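Local coordinates for protein thermospermine synthase (Medicago truncatula, PDB 6BQ6) that probably transfers an aminopropyl group from decarboxylated S-adenosylmethionine to spermidine, yielding thermospermine and methylthioadenosine in polyamine biosynthesis, at residues E84-H93 and E112-H122; L237-S248 and G259-L268. All blocks are in the same frame, centred on the assembly; numbering follows the deposited sequence.

Contact 1 of 2, residues E84-H93 and E112-H122. With TER (N-(3-amino-propyl)-N-(5-aminopropyl)-1,4-diaminobutane), chain F.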
loop_
_atom_site.group_PDB
_atom_site.type_symbol
_atom_site.label_atom_id
_atom_site.label_comp_id
_atom_site.label_asym_id
_atom_site.label_seq_id
_atom_site.Cartn_x
_atom_site.Cartn_y
_atom_site.Cartn_z
ATOM N N GLU B 84 4.813 15.899 18.363
ATOM C CA GLU B 84 5.259 17.217 17.896
ATOM C C GLU B 84 6.031 18.013 18.952
ATOM O O GLU B 84 6.859 18.839 18.603
ATOM C CB GLU B 84 4.119 18.042 17.285
ATOM C CG GLU B 84 2.980 18.372 18.209
ATOM C CD GLU B 84 3.152 19.621 19.056
ATOM O OE1 GLU B 84 2.182 19.955 19.768
ATOM O OE2 GLU B 84 4.208 20.275 19.081
ATOM N N PHE B 85 5.748 17.766 20.226
ATOM C CA PHE B 85 6.481 18.414 21.331
ATOM C C PHE B 85 8.005 18.217 21.185
ATOM O O PHE B 85 8.784 19.072 21.568
ATOM C CB PHE B 85 5.967 17.985 22.711
ATOM C CG PHE B 85 6.391 16.605 23.147
ATOM C CD1 PHE B 85 7.541 16.406 23.821
ATOM C CD2 PHE B 85 5.615 15.502 22.846
ATOM C CE1 PHE B 85 7.948 15.145 24.234
ATOM C CE2 PHE B 85 6.006 14.235 23.253
ATOM C CZ PHE B 85 7.177 14.051 23.929
ATOM N N ILE B 86 8.429 17.051 20.649
ATOM C CA ILE B 86 9.840 16.801 20.476
ATOM C C ILE B 86 10.430 17.795 19.448
ATOM O O ILE B 86 11.460 18.409 19.730
ATOM C CB ILE B 86 10.113 15.360 20.039
ATOM C CG1 ILE B 86 9.519 14.378 21.045
ATOM C CG2 ILE B 86 11.614 15.094 19.869
ATOM C CD1 ILE B 86 9.681 12.947 20.626
ATOM N N TYR B 87 9.800 17.901 18.274
ATOM C CA TYR B 87 10.301 18.745 17.232
ATOM C C TYR B 87 10.282 20.207 17.738
ATOM O O TYR B 87 11.237 20.941 17.530
ATOM C CB TYR B 87 9.429 18.594 15.959
ATOM C CG TYR B 87 9.752 19.607 14.913
ATOM C CD1 TYR B 87 10.724 19.364 13.934
ATOM C CD2 TYR B 87 9.075 20.820 14.866
ATOM C CE1 TYR B 87 11.023 20.336 12.978
ATOM C CE2 TYR B 87 9.382 21.785 13.942
ATOM C CZ TYR B 87 10.343 21.531 12.992
ATOM O OH TYR B 87 10.628 22.500 12.038
ATOM N N HIS B 88 9.193 20.616 18.366
ATOM C CA HIS B 88 9.086 22.019 18.717
ATOM C C HIS B 88 9.949 22.404 19.912
ATOM O O HIS B 88 10.494 23.499 19.934
ATOM C CB HIS B 88 7.633 22.412 18.864
ATOM C CG HIS B 88 6.910 22.383 17.562
ATOM N ND1 HIS B 88 6.061 21.359 17.196
ATOM C CD2 HIS B 88 7.027 23.186 16.468
ATOM C CE1 HIS B 88 5.629 21.575 15.962
ATOM N NE2 HIS B 88 6.188 22.686 15.508
ATOM N N GLU B 89 10.105 21.529 20.895
ATOM C CA GLU B 89 11.053 21.804 21.977
ATOM C C GLU B 89 12.493 21.840 21.485
ATOM O O GLU B 89 13.247 22.730 21.864
ATOM C CB GLU B 89 10.951 20.791 23.093
ATOM C CG GLU B 89 9.726 20.965 23.990
ATOM C CD GLU B 89 9.734 20.049 25.192
ATOM O OE1 GLU B 89 10.794 19.450 25.537
ATOM O OE2 GLU B 89 8.661 19.937 25.845
ATOM N N CYS B 90 12.856 20.894 20.613
ATOM C CA CYS B 90 14.210 20.892 20.017
ATOM C C CYS B 90 14.481 22.100 19.135
ATOM O O CYS B 90 15.597 22.634 19.177
ATOM C CB CYS B 90 14.512 19.643 19.228
ATOM S SG CYS B 90 14.703 18.177 20.276
ATOM N N LEU B 91 13.487 22.535 18.374
ATOM C CA LEU B 91 13.632 23.684 17.488
ATOM C C LEU B 91 13.849 24.969 18.276
ATOM O O LEU B 91 14.639 25.803 17.886
ATOM C CB LEU B 91 12.414 23.885 16.617
ATOM C CG LEU B 91 12.295 25.130 15.683
ATOM C CD1 LEU B 91 13.440 25.118 14.659
ATOM C CD2 LEU B 91 10.957 25.204 15.040
ATOM N N VAL B 92 13.143 25.122 19.394
ATOM C CA VAL B 92 13.054 26.399 20.131
ATOM C C VAL B 92 13.987 26.549 21.310
ATOM O O VAL B 92 14.730 27.535 21.414
ATOM C CB VAL B 92 11.584 26.657 20.575
ATOM C CG1 VAL B 92 11.491 27.814 21.552
ATOM C CG2 VAL B 92 10.718 26.903 19.329
ATOM N N HIS B 93 13.995 25.563 22.211
ATOM C CA HIS B 93 14.633 25.815 23.496
ATOM C C HIS B 93 16.125 25.984 23.523
ATOM O O HIS B 93 16.609 26.901 24.206
ATOM C CB HIS B 93 14.122 24.839 24.538
ATOM C CG HIS B 93 12.657 24.937 24.728
ATOM N ND1 HIS B 93 12.038 26.149 24.939
ATOM C CD2 HIS B 93 11.665 24.023 24.695
ATOM C CE1 HIS B 93 10.741 25.984 25.003
ATOM N NE2 HIS B 93 10.481 24.705 24.860
ATOM N N GLU B 112 1.740 26.635 12.261
ATOM C CA GLU B 112 0.899 25.756 13.076
ATOM C C GLU B 112 0.611 26.320 14.457
ATOM O O GLU B 112 -0.392 25.958 15.092
ATOM C CB GLU B 112 1.566 24.395 13.218
ATOM C CG GLU B 112 1.938 23.780 11.901
ATOM C CD GLU B 112 2.798 22.538 12.055
ATOM O OE1 GLU B 112 2.747 21.886 13.133
ATOM O OE2 GLU B 112 3.550 22.245 11.070
ATOM N N GLY B 113 1.498 27.187 14.934
ATOM C CA GLY B 113 1.394 27.803 16.227
ATOM C C GLY B 113 2.253 27.138 17.282
ATOM O O GLY B 113 2.370 27.665 18.383
ATOM N N SER B 114 2.822 25.961 16.979
ATOM C CA SER B 114 3.564 25.222 17.966
ATOM C C SER B 114 4.927 25.808 18.318
ATOM O O SER B 114 5.390 25.754 19.442
ATOM C CB SER B 114 3.673 23.755 17.600
ATOM O OG SER B 114 2.404 23.186 17.453
ATOM N N THR B 115 5.601 26.361 17.311
ATOM C CA THR B 115 6.825 27.063 17.536
ATOM C C THR B 115 6.581 28.275 18.407
ATOM O O THR B 115 7.297 28.480 19.360
ATOM C CB THR B 115 7.436 27.422 16.189
ATOM O OG1 THR B 115 7.725 26.191 15.517
ATOM C CG2 THR B 115 8.687 28.207 16.332
ATOM N N ALA B 116 5.570 29.052 18.050
ATOM C CA ALA B 116 5.172 30.194 18.835
ATOM C C ALA B 116 4.855 29.756 20.284
ATOM O O ALA B 116 5.294 30.391 21.226
ATOM C CB ALA B 116 3.965 30.872 18.225
ATOM N N ARG B 117 4.091 28.679 20.417
ATOM C CA ARG B 117 3.712 28.169 21.745
ATOM C C ARG B 117 4.956 27.940 22.614
ATOM O O ARG B 117 5.031 28.377 23.779
ATOM C CB ARG B 117 2.942 26.857 21.597
ATOM C CG ARG B 117 2.573 26.238 22.920
ATOM C CD ARG B 117 2.119 24.837 22.690
ATOM N NE ARG B 117 3.217 23.939 22.363
ATOM C CZ ARG B 117 3.206 23.013 21.408
ATOM N NH1 ARG B 117 2.183 22.885 20.568
ATOM N NH2 ARG B 117 4.266 22.182 21.287
ATOM N N GLU B 118 5.951 27.223 22.059
ATOM C CA GLU B 118 7.148 26.973 22.850
ATOM C C GLU B 118 7.944 28.245 23.188
ATOM O O GLU B 118 8.480 28.379 24.260
ATOM C CB GLU B 118 8.045 25.937 22.166
ATOM C CG GLU B 118 7.419 24.561 22.068
ATOM C CD GLU B 118 7.032 23.972 23.439
ATOM O OE1 GLU B 118 7.782 24.068 24.414
ATOM O OE2 GLU B 118 5.932 23.379 23.533
ATOM N N LEU B 119 8.084 29.156 22.221
ATOM C CA LEU B 119 8.715 30.446 22.465
ATOM C C LEU B 119 8.042 31.232 23.585
ATOM O O LEU B 119 8.722 31.796 24.424
ATOM C CB LEU B 119 8.694 31.309 21.224
ATOM C CG LEU B 119 9.656 30.844 20.108
ATOM C CD1 LEU B 119 9.244 31.327 18.728
ATOM C CD2 LEU B 119 11.082 31.216 20.421
ATOM N N LEU B 120 6.726 31.204 23.594
ATOM C CA LEU B 120 5.943 31.969 24.599
ATOM C C LEU B 120 5.999 31.384 26.013
ATOM O O LEU B 120 5.591 32.019 26.967
ATOM C CB LEU B 120 4.493 32.078 24.122
ATOM C CG LEU B 120 4.373 32.998 22.877
ATOM C CD1 LEU B 120 3.034 32.747 22.216
ATOM C CD2 LEU B 120 4.495 34.496 23.147
ATOM N N ARG B 121 6.491 30.161 26.160
ATOM C CA ARG B 121 6.823 29.612 27.470
ATOM C C ARG B 121 7.976 30.316 28.148
ATOM O O ARG B 121 8.139 30.161 29.337
ATOM C CB ARG B 121 7.088 28.103 27.399
ATOM C CG ARG B 121 5.847 27.325 26.972
ATOM C CD ARG B 121 6.119 25.823 26.830
ATOM N NE ARG B 121 6.635 25.247 28.066
ATOM C CZ ARG B 121 7.501 24.233 28.163
ATOM N NH1 ARG B 121 8.026 23.651 27.109
ATOM N NH2 ARG B 121 7.885 23.834 29.347
ATOM N N HIS B 122 8.811 31.039 27.399
ATOM C CA HIS B 122 9.920 31.762 27.973
ATOM C C HIS B 122 9.479 33.061 28.579
ATOM O O HIS B 122 8.997 33.935 27.885
ATOM C CB HIS B 122 10.969 31.989 26.901
ATOM C CG HIS B 122 11.756 30.759 26.599
ATOM N ND1 HIS B 122 13.059 30.608 27.008
ATOM C CD2 HIS B 122 11.442 29.645 25.890
ATOM C CE1 HIS B 122 13.516 29.434 26.595
ATOM N NE2 HIS B 122 12.551 28.830 25.927
HETATM N N1 TER F . 5.811 24.805 6.747
HETATM C C2 TER F . 5.973 24.693 8.181
HETATM C C3 TER F . 7.338 24.095 8.504
HETATM C C4 TER F . 7.465 22.643 8.122
HETATM N N5 TER F . 8.666 22.068 8.685
HETATM C C6 TER F . 8.592 20.865 9.482
HETATM C C7 TER F . 9.812 19.984 9.266
HETATM C C8 TER F . 9.458 18.554 9.633
HETATM N N9 TER F . 8.893 17.815 8.525
HETATM C C10 TER F . 8.489 16.451 8.753
HETATM C C11 TER F . 8.566 15.554 7.538
HETATM C C12 TER F . 8.439 14.109 8.019
HETATM C C13 TER F . 8.152 13.123 6.897
HETATM N N14 TER F . 8.900 13.452 5.696
HETATM O O HOH W 1 6.162 21.084 25.298
#
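E84 meets R117 end-on: R117 NH2 donates to E84 OE2 at 2.9 Å, almost straight (174°) and onto the syn lone pair, while NH1 reaches OE1 less directly and has a second partner in N148. Y87 belongs to the thermospermine pocket, and its OH bonds D181, the predicted proton acceptor, as does T115. H88 lies face-on over S114, whose CB stands 3.3 Å from the ring centroid; Y87 backs the opposite face. H88 ND1 shares its N-H between E84 O and E84 OE2, both tilted from the ring plane, fixing the ring's rotation. E89 shares a water with E118 OE2 and takes backbone N-H bonds from R288, Y289 and L290. V92 packs CG1 against L119 CD2 at 3.6 Å. H93 NE2 donates in the ring plane to the anti lone pair of E118 OE1 (2.8 Å), and H93 ND1 hydrogen-bonds H122 NE2. E118, bent at chi2 (-58°), turns OE1 to H93 and R121 NH1 and OE2 to R117. Helix 114-120, with G113 as N-cap, then A116, is consistent with a Rossmann-type GxGxxA motif. Taking four N-H bonds, buried E118 is probably anionic; the crossing (-56°) combines knobs-into-holes packing with a salt-bridge and hydrogen-bond network.

Contact 2 of 2, residues L237-S248 and G259-L268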
loop_
_atom_site.group_PDB
_atom_site.type_symbol
_atom_site.label_atom_id
_atom_site.label_comp_id
_atom_site.label_asym_id
_atom_site.label_seq_id
_atom_site.Cartn_x
_atom_site.Cartn_y
_atom_site.Cartn_z
ATOM N N LEU B 237 25.684 27.333 6.748
ATOM C CA LEU B 237 25.817 28.175 7.933
ATOM C C LEU B 237 27.265 28.364 8.401
ATOM O O LEU B 237 27.600 29.427 8.905
ATOM C CB LEU B 237 24.936 27.655 9.068
ATOM C CG LEU B 237 23.442 27.880 8.863
ATOM C CD1 LEU B 237 22.614 26.998 9.787
ATOM C CD2 LEU B 237 23.081 29.325 9.042
ATOM N N ARG B 238 28.117 27.349 8.226
ATOM C CA ARG B 238 29.522 27.424 8.632
ATOM C C ARG B 238 30.253 28.496 7.804
ATOM O O ARG B 238 31.262 29.091 8.238
ATOM C CB ARG B 238 30.160 26.020 8.445
ATOM C CG ARG B 238 31.578 25.899 8.909
ATOM C CD ARG B 238 31.998 24.432 9.062
ATOM N NE ARG B 238 31.819 23.611 7.851
ATOM C CZ ARG B 238 32.454 22.448 7.626
ATOM N NH1 ARG B 238 32.229 21.731 6.529
ATOM N NH2 ARG B 238 33.329 22.004 8.515
ATOM N N GLN B 239 29.717 28.809 6.642
ATOM C CA GLN B 239 30.326 29.893 5.813
ATOM C C GLN B 239 29.998 31.301 6.292
ATOM O O GLN B 239 30.548 32.283 5.772
ATOM C CB GLN B 239 29.835 29.815 4.353
ATOM C CG GLN B 239 29.968 28.478 3.659
ATOM C CD GLN B 239 31.306 27.836 3.876
ATOM O OE1 GLN B 239 32.353 28.470 3.643
ATOM N NE2 GLN B 239 31.313 26.584 4.318
ATOM N N VAL B 240 29.018 31.443 7.176
ATOM C CA VAL B 240 28.491 32.732 7.556
ATOM C C VAL B 240 28.714 33.069 9.025
ATOM O O VAL B 240 28.955 34.212 9.354
ATOM C CB VAL B 240 26.978 32.800 7.247
ATOM C CG1 VAL B 240 26.353 34.137 7.633
ATOM C CG2 VAL B 240 26.722 32.482 5.768
ATOM N N PHE B 241 28.482 32.113 9.921
ATOM C CA PHE B 241 28.580 32.353 11.352
ATOM C C PHE B 241 29.771 31.625 11.941
ATOM O O PHE B 241 30.161 30.552 11.448
ATOM C CB PHE B 241 27.325 31.774 12.056
ATOM C CG PHE B 241 26.056 32.514 11.754
ATOM C CD1 PHE B 241 25.707 33.630 12.492
ATOM C CD2 PHE B 241 25.218 32.099 10.743
ATOM C CE1 PHE B 241 24.539 34.323 12.211
ATOM C CE2 PHE B 241 24.058 32.762 10.470
ATOM C CZ PHE B 241 23.705 33.880 11.206
ATOM N N LYS B 242 30.320 32.171 13.030
ATOM C CA LYS B 242 31.490 31.591 13.670
ATOM C C LYS B 242 31.234 30.301 14.371
ATOM O O LYS B 242 32.017 29.370 14.229
ATOM C CB LYS B 242 32.106 32.552 14.665
ATOM C CG LYS B 242 33.406 32.001 15.224
ATOM C CD LYS B 242 34.357 33.012 15.762
ATOM C CE LYS B 242 35.616 32.312 16.247
ATOM N NZ LYS B 242 36.431 31.732 15.134
ATOM N N TYR B 243 30.125 30.250 15.114
ATOM C CA TYR B 243 29.793 29.093 15.927
ATOM C C TYR B 243 28.534 28.431 15.345
ATOM O O TYR B 243 27.504 29.092 15.184
ATOM C CB TYR B 243 29.549 29.542 17.347
ATOM C CG TYR B 243 30.715 30.267 17.948
ATOM C CD1 TYR B 243 31.842 29.587 18.357
ATOM C CD2 TYR B 243 30.683 31.651 18.095
ATOM C CE1 TYR B 243 32.929 30.280 18.901
ATOM C CE2 TYR B 243 31.751 32.341 18.627
ATOM C CZ TYR B 243 32.856 31.669 19.023
ATOM O OH TYR B 243 33.881 32.463 19.565
ATOM N N VAL B 244 28.650 27.145 14.986
ATOM C CA VAL B 244 27.542 26.448 14.338
ATOM C C VAL B 244 27.442 25.115 15.002
ATOM O O VAL B 244 28.439 24.398 15.067
ATOM C CB VAL B 244 27.745 26.347 12.804
ATOM C CG1 VAL B 244 26.561 25.649 12.143
ATOM C CG2 VAL B 244 27.919 27.724 12.212
ATOM N N VAL B 245 26.288 24.816 15.579
ATOM C CA VAL B 245 26.054 23.601 16.378
ATOM C C VAL B 245 24.891 22.813 15.796
ATOM O O VAL B 245 23.762 23.179 15.996
ATOM C CB VAL B 245 25.811 23.946 17.876
ATOM C CG1 VAL B 245 25.486 22.698 18.689
ATOM C CG2 VAL B 245 26.978 24.698 18.508
ATOM N N PRO B 246 25.179 21.710 15.081
ATOM C CA PRO B 246 24.151 20.840 14.545
ATOM C C PRO B 246 23.749 19.852 15.631
ATOM O O PRO B 246 24.588 19.449 16.469
ATOM C CB PRO B 246 24.849 20.124 13.382
ATOM C CG PRO B 246 26.266 20.058 13.803
ATOM C CD PRO B 246 26.530 21.304 14.622
ATOM N N TYR B 247 22.471 19.531 15.637
ATOM C CA TYR B 247 21.935 18.600 16.631
ATOM C C TYR B 247 20.727 17.886 16.119
ATOM O O TYR B 247 20.115 18.283 15.115
ATOM C CB TYR B 247 21.691 19.314 17.957
ATOM C CG TYR B 247 20.634 20.370 17.962
ATOM C CD1 TYR B 247 20.902 21.632 17.500
ATOM C CD2 TYR B 247 19.399 20.136 18.557
ATOM C CE1 TYR B 247 19.942 22.622 17.548
ATOM C CE2 TYR B 247 18.437 21.140 18.628
ATOM C CZ TYR B 247 18.723 22.371 18.155
ATOM O OH TYR B 247 17.778 23.369 18.131
ATOM N N SER B 248 20.426 16.735 16.706
ATOM C CA SER B 248 19.377 15.888 16.166
ATOM C C SER B 248 18.646 15.073 17.215
ATOM O O SER B 248 19.136 14.897 18.340
ATOM C CB SER B 248 19.968 14.974 15.082
ATOM O OG SER B 248 20.913 14.053 15.643
ATOM N N GLY B 259 16.904 16.897 12.238
ATOM C CA GLY B 259 17.981 17.771 12.619
ATOM C C GLY B 259 17.610 19.239 12.712
ATOM O O GLY B 259 16.631 19.691 12.109
ATOM N N TRP B 260 18.463 19.932 13.432
ATOM C CA TRP B 260 18.409 21.396 13.572
ATOM C C TRP B 260 19.807 21.898 13.660
ATOM O O TRP B 260 20.754 21.157 13.995
ATOM C CB TRP B 260 17.673 21.804 14.875
ATOM C CG TRP B 260 16.314 21.221 14.980
ATOM C CD1 TRP B 260 15.107 21.782 14.558
ATOM C CD2 TRP B 260 15.958 19.959 15.542
ATOM N NE1 TRP B 260 14.073 20.947 14.810
ATOM C CE2 TRP B 260 14.560 19.793 15.369
ATOM C CE3 TRP B 260 16.680 18.915 16.140
ATOM C CZ2 TRP B 260 13.902 18.659 15.790
ATOM C CZ3 TRP B 260 15.998 17.813 16.546
ATOM C CH2 TRP B 260 14.635 17.672 16.346
ATOM N N VAL B 261 19.986 23.168 13.340
ATOM C CA VAL B 261 21.288 23.783 13.469
ATOM C C VAL B 261 21.157 25.141 14.148
ATOM O O VAL B 261 20.396 25.996 13.664
ATOM C CB VAL B 261 21.951 23.964 12.103
ATOM C CG1 VAL B 261 23.358 24.552 12.239
ATOM C CG2 VAL B 261 22.012 22.645 11.299
ATOM N N LEU B 262 21.947 25.343 15.223
ATOM C CA LEU B 262 22.189 26.655 15.832
ATOM C C LEU B 262 23.351 27.368 15.186
ATOM O O LEU B 262 24.359 26.743 14.874
ATOM C CB LEU B 262 22.580 26.553 17.294
ATOM C CG LEU B 262 21.686 25.814 18.232
ATOM C CD1 LEU B 262 22.244 25.841 19.627
ATOM C CD2 LEU B 262 20.316 26.466 18.209
ATOM N N ALA B 263 23.230 28.671 15.022
ATOM C CA ALA B 263 24.316 29.477 14.475
ATOM C C ALA B 263 24.352 30.833 15.176
ATOM O O ALA B 263 23.330 31.449 15.436
ATOM C CB ALA B 263 24.158 29.642 12.967
ATOM N N SER B 264 25.552 31.288 15.505
ATOM C CA SER B 264 25.707 32.582 16.194
ATOM C C SER B 264 27.136 33.085 15.987
ATOM O O SER B 264 28.059 32.335 15.715
ATOM C CB SER B 264 25.410 32.455 17.684
ATOM O OG SER B 264 25.436 33.688 18.413
ATOM N N ASP B 265 27.305 34.365 16.151
ATOM C CA ASP B 265 28.653 34.920 16.237
ATOM C C ASP B 265 29.167 35.035 17.669
ATOM O O ASP B 265 30.321 35.441 17.890
ATOM C CB ASP B 265 28.693 36.246 15.464
ATOM C CG ASP B 265 28.819 36.028 13.948
ATOM O OD1 ASP B 265 29.301 34.962 13.485
ATOM O OD2 ASP B 265 28.512 36.964 13.185
ATOM N N SER B 266 28.336 34.679 18.647
ATOM C CA SER B 266 28.750 34.537 20.000
ATOM C C SER B 266 28.753 33.049 20.347
ATOM O O SER B 266 28.027 32.247 19.735
ATOM C CB SER B 266 27.825 35.271 20.931
ATOM O OG SER B 266 27.941 36.651 20.615
ATOM N N PRO B 267 29.577 32.667 21.327
ATOM C CA PRO B 267 29.721 31.220 21.600
ATOM C C PRO B 267 28.438 30.491 21.985
ATOM O O PRO B 267 27.508 31.088 22.526
ATOM C CB PRO B 267 30.721 31.188 22.761
ATOM C CG PRO B 267 31.533 32.411 22.553
ATOM C CD PRO B 267 30.518 33.450 22.137
ATOM N N LEU B 268 28.415 29.195 21.668
ATOM C CA LEU B 268 27.260 28.323 21.968
ATOM C C LEU B 268 27.792 27.091 22.711
ATOM O O LEU B 268 27.936 26.022 22.135
ATOM C CB LEU B 268 26.579 27.915 20.688
ATOM C CG LEU B 268 25.957 29.010 19.817
ATOM C CD1 LEU B 268 25.761 28.490 18.401
ATOM C CD2 LEU B 268 24.641 29.440 20.431
HETATM O O HOH W 2 31.107 35.089 11.663
#
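Y247 and W260 form the last of three hydrogen-bonded pairs in this antiparallel hairpin, with Y247 N to W260 O and W260 N to Y247 O both 2.9 Å. V245 with L262 and Y243 with S264 are paired in the same way. The face bearing Y243, V245 and Y247 also carries W260 and L262. There the Y247 ring, set by a chi1 of 66°, swings across to the neighbouring strand: W260 CB lies over its face, 3.8 Å from the centroid, as a CH-pi contact, and L262 CG approaches Y247 CE1 at 3.7 Å. Y247 OH probably hydrogen-bonds C90 O of helix 84-98. An alanine in place of Y247 would probably open a gap beside W260 CB and L262 and leave that carbonyl without its hydroxyl partner. Farther along, Y243 is sandwiched between K242 CG and P267 CA, the latter 14° off the ring normal, while V245 CG2 meets L268 CB at 3.9 Å.

On the other face V244 CG1 presses on V261 CG1 at 3.4 Å, a tight pair. L237 CD1, at the end of helix 230-238, meets V261 CG1 at 3.5 Å, and the ring of F241 in the following loop has A263 CB over one face. K242 N donates to D265 OD1 (3.0 Å), and a water links OD1 to V240 O. At the strand's end, S264 OG accepts from S266 N in an ST turn, besides bonding G212.

The hairpin is the antiparallel edge of the mixed seven-stranded Rossmann-like sheet, 243-251 outermost within the chain. Strand 212-220 continues the sheet beyond 256-264; helix 84-98 covers the Y247 face and helix 230-238 the V244 face. Backbone pairing therefore sets the register, apolar packing fills both faces, and the D265-K205 salt bridge and side-chain-to-backbone hydrogen bonds gather at the D265 end.

Following the chain from its N terminus, contact 1 closes first: 18 residues, including strand 104-107, separate its segments, and it ties helix 84-98 to helix 114-120 beside the parallel strands of the Rossmann-like core. Contact 2 closes later, over the ten-residue tip of the hairpin 243-251 and 256-264, which forms the antiparallel margin of the same seven-stranded sheet. The two are in series, neither nested nor crossed, with centres about 19 Å apart. They nevertheless touch: C90 O lies 2.5 Å from Y247 OH, probably a hydrogen bond, while Y87, C90 and L91 pack on W260. Helix 84-98 thus bridges helix 114-120 and the hairpin next to the thermospermine pocket.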